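Local coordinates for heme-binding protein A (Haemophilus parasuis 29755, PDB 3TPA) that probably binds glutathione as the solute-binding component of a bacterial ABC transport system, at residues Q102-K107 / F120-M125. The protein carries 1 engineered substitution. Sequence-based numbering, arbitrary orientation.
Sequences QRQADK and FYFNWM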
ATOM      1  N   GLN A 102      -4.849  21.280   4.805  1.00 15.39           N
ATOM      2  CA  GLN A 102      -5.847  22.123   4.154  1.00 17.59           C
ATOM      3  C   GLN A 102      -5.562  22.387   2.672  1.00 15.81           C
ATOM      4  O   GLN A 102      -6.488  22.558   1.896  1.00 20.71           O
ATOM      5  CB  GLN A 102      -6.072  23.425   4.947  1.00 14.49           C
ATOM      6  CG  GLN A 102      -6.834  23.213   6.285  1.00 14.47           C
ATOM      7  CD  GLN A 102      -8.133  22.481   6.099  1.00 24.51           C
ATOM      8  OE1 GLN A 102      -8.311  21.374   6.599  1.00 33.31           O
ATOM      9  NE2 GLN A 102      -9.055  23.094   5.375  1.00 29.51           N
ATOM     10  N   ARG A 103      -4.294  22.403   2.274  1.00 14.69           N
ATOM     11  CA  ARG A 103      -3.962  22.538   0.859  1.00 19.66           C
ATOM     12  C   ARG A 103      -4.771  21.494   0.098  1.00 20.49           C
ATOM     13  O   ARG A 103      -5.304  21.750  -0.988  1.00 18.63           O
ATOM     14  CB  ARG A 103      -2.471  22.308   0.608  1.00 19.09           C
ATOM     15  CG  ARG A 103      -2.102  22.360  -0.866  1.00 17.06           C
ATOM     16  CD  ARG A 103      -0.702  21.828  -1.156  1.00 14.99           C
ATOM     17  NE  ARG A 103      -0.412  21.957  -2.582  1.00 18.87           N
ATOM     18  CZ  ARG A 103       0.775  21.776  -3.137  1.00 25.15           C
ATOM     19  NH1 ARG A 103       1.828  21.449  -2.395  1.00 19.88           N
ATOM     20  NH2 ARG A 103       0.904  21.935  -4.442  1.00 21.44           N
ATOM     21  N   GLN A 104      -4.894  20.331   0.725  1.00 14.11           N
ATOM     22  CA  GLN A 104      -5.551  19.188   0.135  1.00 17.52           C
ATOM     23  C   GLN A 104      -7.067  19.229   0.272  1.00 19.44           C
ATOM     24  O   GLN A 104      -7.771  19.018  -0.701  1.00 17.14           O
ATOM     25  CB  GLN A 104      -4.992  17.895   0.747  1.00 15.55           C
ATOM     26  CG  GLN A 104      -3.443  17.845   0.678  1.00 13.07           C
ATOM     27  CD  GLN A 104      -2.880  16.478   0.962  1.00 16.60           C
ATOM     28  OE1 GLN A 104      -3.327  15.477   0.408  1.00 15.49           O
ATOM     29  NE2 GLN A 104      -1.879  16.426   1.826  1.00 20.60           N
ATOM     30  N   ALA A 105      -7.563  19.508   1.475  1.00 18.51           N
ATOM     31  CA  ALA A 105      -8.996  19.364   1.773  1.00 20.23           C
ATOM     32  C   ALA A 105      -9.867  20.538   1.341  1.00 22.45           C
ATOM     33  O   ALA A 105     -11.068  20.384   1.130  1.00 27.85           O
ATOM     34  CB  ALA A 105      -9.203  19.122   3.259  1.00 21.14           C
ATOM     35  N   ASP A 106      -9.263  21.711   1.256  1.00 21.71           N
ATOM     36  CA  ASP A 106      -9.981  22.938   0.962  1.00 20.03           C
ATOM     37  C   ASP A 106      -9.736  23.319  -0.478  1.00 19.39           C
ATOM     38  O   ASP A 106      -8.648  23.764  -0.817  1.00 25.48           O
ATOM     39  CB  ASP A 106      -9.476  24.045   1.897  1.00 27.70           C
ATOM     40  CG  ASP A 106     -10.108  25.401   1.618  1.00 35.56           C
ATOM     41  OD1 ASP A 106     -10.964  25.496   0.713  1.00 31.98           O
ATOM     42  OD2 ASP A 106      -9.737  26.381   2.317  1.00 31.85           O
ATOM     43  N   LYS A 107     -10.736  23.134  -1.335  1.00 24.37           N
ATOM     44  CA  LYS A 107     -10.596  23.464  -2.762  1.00 30.92           C
ATOM     45  C   LYS A 107     -10.247  24.938  -3.032  1.00 32.33           C
ATOM     46  O   LYS A 107      -9.675  25.272  -4.074  1.00 31.22           O
ATOM     47  CB  LYS A 107     -11.862  23.081  -3.534  1.00 34.32           C
ATOM     48  CG  LYS A 107     -12.999  24.075  -3.394  1.00 44.41           C
ATOM     49  CD  LYS A 107     -14.163  23.706  -4.301  1.00 47.19           C
ATOM     50  CE  LYS A 107     -15.336  24.661  -4.129  1.00 47.09           C
ATOM     51  NZ  LYS A 107     -15.108  26.004  -4.738  1.00 43.95           N
ATOM     52  N   PHE A 120      -4.298  12.595  -4.991  1.00 20.42           N
ATOM     53  CA  PHE A 120      -4.650  11.209  -5.214  1.00 24.09           C
ATOM     54  C   PHE A 120      -4.891  10.464  -3.915  1.00 16.70           C
ATOM     55  O   PHE A 120      -5.833   9.714  -3.802  1.00 20.50           O
ATOM     56  CB  PHE A 120      -3.536  10.475  -5.972  1.00 30.65           C
ATOM     57  CG  PHE A 120      -3.334  10.947  -7.374  1.00 39.04           C
ATOM     58  CD1 PHE A 120      -4.261  10.641  -8.361  1.00 40.64           C
ATOM     59  CD2 PHE A 120      -2.208  11.685  -7.713  1.00 38.81           C
ATOM     60  CE1 PHE A 120      -4.075  11.078  -9.656  1.00 39.97           C
ATOM     61  CE2 PHE A 120      -2.012  12.114  -9.005  1.00 37.83           C
ATOM     62  CZ  PHE A 120      -2.948  11.811  -9.979  1.00 40.84           C
ATOM     63  N   TYR A 121      -3.999  10.625  -2.949  1.00 17.24           N
ATOM     64  CA  TYR A 121      -4.085   9.817  -1.742  1.00 16.98           C
ATOM     65  C   TYR A 121      -5.165  10.353  -0.804  1.00 21.64           C
ATOM     66  O   TYR A 121      -5.920   9.588  -0.202  1.00 17.77           O
ATOM     67  CB  TYR A 121      -2.717   9.695  -1.059  1.00 21.92           C
ATOM     68  CG  TYR A 121      -1.940   8.469  -1.489  1.00 22.25           C
ATOM     69  CD1 TYR A 121      -1.080   8.509  -2.571  1.00 22.21           C
ATOM     70  CD2 TYR A 121      -2.073   7.270  -0.810  1.00 24.31           C
ATOM     71  CE1 TYR A 121      -0.378   7.391  -2.964  1.00 26.46           C
ATOM     72  CE2 TYR A 121      -1.370   6.138  -1.201  1.00 24.76           C
ATOM     73  CZ  TYR A 121      -0.525   6.207  -2.280  1.00 30.19           C
ATOM     74  OH  TYR A 121       0.176   5.082  -2.677  1.00 35.38           O
ATOM     75  N   PHE A 122      -5.259  11.674  -0.690  1.00 18.86           N
ATOM     76  CA  PHE A 122      -6.332  12.259   0.108  1.00 16.98           C
ATOM     77  C   PHE A 122      -7.679  11.617  -0.269  1.00 24.26           C
ATOM     78  O   PHE A 122      -8.477  11.248   0.600  1.00 17.66           O
ATOM     79  CB  PHE A 122      -6.368  13.775  -0.103  1.00 25.38           C
ATOM     80  CG  PHE A 122      -7.259  14.509   0.867  1.00 24.21           C
ATOM     81  CD1 PHE A 122      -6.794  14.872   2.126  1.00 25.30           C
ATOM     82  CD2 PHE A 122      -8.549  14.857   0.515  1.00 22.92           C
ATOM     83  CE1 PHE A 122      -7.616  15.558   3.019  1.00 22.05           C
ATOM     84  CE2 PHE A 122      -9.384  15.547   1.415  1.00 19.79           C
ATOM     85  CZ  PHE A 122      -8.913  15.893   2.659  1.00 19.79           C
ATOM     86  N   ASN A 123      -7.913  11.472  -1.576  1.00 19.10           N
ATOM     87  CA  ASN A 123      -9.157  10.882  -2.085  1.00 18.86           C
ATOM     88  C   ASN A 123      -9.204   9.359  -1.967  1.00 22.66           C
ATOM     89  O   ASN A 123     -10.230   8.788  -1.603  1.00 18.82           O
ATOM     90  CB  ASN A 123      -9.399  11.309  -3.542  1.00 16.18           C
ATOM     91  CG  ASN A 123      -9.809  12.763  -3.646  1.00 23.42           C
ATOM     92  OD1 ASN A 123     -10.957  13.117  -3.381  1.00 26.77           O
ATOM     93  ND2 ASN A 123      -8.865  13.617  -4.005  1.00 22.74           N
ATOM     94  N   TRP A 124      -8.090   8.701  -2.264  1.00 26.13           N
ATOM     95  CA  TRP A 124      -8.040   7.244  -2.153  1.00 28.31           C
ATOM     96  C   TRP A 124      -8.347   6.774  -0.731  1.00 26.39           C
ATOM     97  O   TRP A 124      -8.974   5.734  -0.551  1.00 24.05           O
ATOM     98  CB  TRP A 124      -6.696   6.699  -2.626  1.00 31.52           C
ATOM     99  CG  TRP A 124      -6.492   6.823  -4.110  1.00 47.24           C
ATOM    100  CD1 TRP A 124      -7.467   6.860  -5.072  1.00 52.75           C
ATOM    101  CD2 TRP A 124      -5.244   6.959  -4.801  1.00 54.15           C
ATOM    102  NE1 TRP A 124      -6.899   6.989  -6.318  1.00 56.63           N
ATOM    103  CE2 TRP A 124      -5.536   7.056  -6.181  1.00 54.75           C
ATOM    104  CE3 TRP A 124      -3.905   6.999  -4.391  1.00 55.40           C
ATOM    105  CZ2 TRP A 124      -4.547   7.189  -7.144  1.00 47.70           C
ATOM    106  CZ3 TRP A 124      -2.925   7.135  -5.352  1.00 52.91           C
ATOM    107  CH2 TRP A 124      -3.249   7.227  -6.712  1.00 52.38           C
ATOM    108  N   MET A 125      -7.899   7.540   0.264  1.00 19.06           N
ATOM    109  CA  MET A 125      -8.137   7.219   1.674  1.00 21.34           C
ATOM    110  C   MET A 125      -9.447   7.816   2.216  1.00 24.98           C
ATOM    111  O   MET A 125      -9.702   7.807   3.424  1.00 26.08           O
ATOM    112  CB  MET A 125      -6.948   7.666   2.534  1.00 18.98           C
ATOM    113  CG  MET A 125      -5.610   7.091   2.074  1.00 12.15           C
ATOM    114  SD  MET A 125      -5.647   5.299   1.819  1.00 22.99           S
ATOM    115  CE  MET A 125      -5.972   4.720   3.483  1.00 25.53           C
TER
HETATM  116  O   HOH W   1      -3.218  13.444  -1.555  1.00 12.93           O
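Phe122 reaches from the short helix 120-124 onto the last turn of helix 94-105 and meets Gln104 and Ala105, a helix-to-helix contact within a periplasmic solute-binding protein fold of the family 5 type. The apolar part of the contact centres on the Phe122 ring. Phe122 CG lies anti to the residue's backbone N (chi1 -169°), which carries the ring across to the neighbouring helix. Gln104 CB sits over one face in a CH-pi contact, 4.2 Å from the ring centroid and 28° off the normal, while the backbone N of Ala105 lies above the same face nearer the rim. At the far end of the ring, Ala105 CB approaches Phe122 CZ to 3.3 Å, a tight apolar touch. Gln104 OE1 rests against Phe122 CB at 3.5 Å. Leu127, Pro128 and Leu131 also pack against Phe122. In the polar part, the Gln104 chain is extended beyond CG, and its amide plane is turned 54° from the Phe122 ring. Gln104 NE2 donates a hydrogen bond to Phe161 O. A water bridges the helices: it probably donates to Gln104 OE1 at 2.8 Å, though other acceptors compete for its protons, and accepts from Phe122 N, also at 2.8 Å.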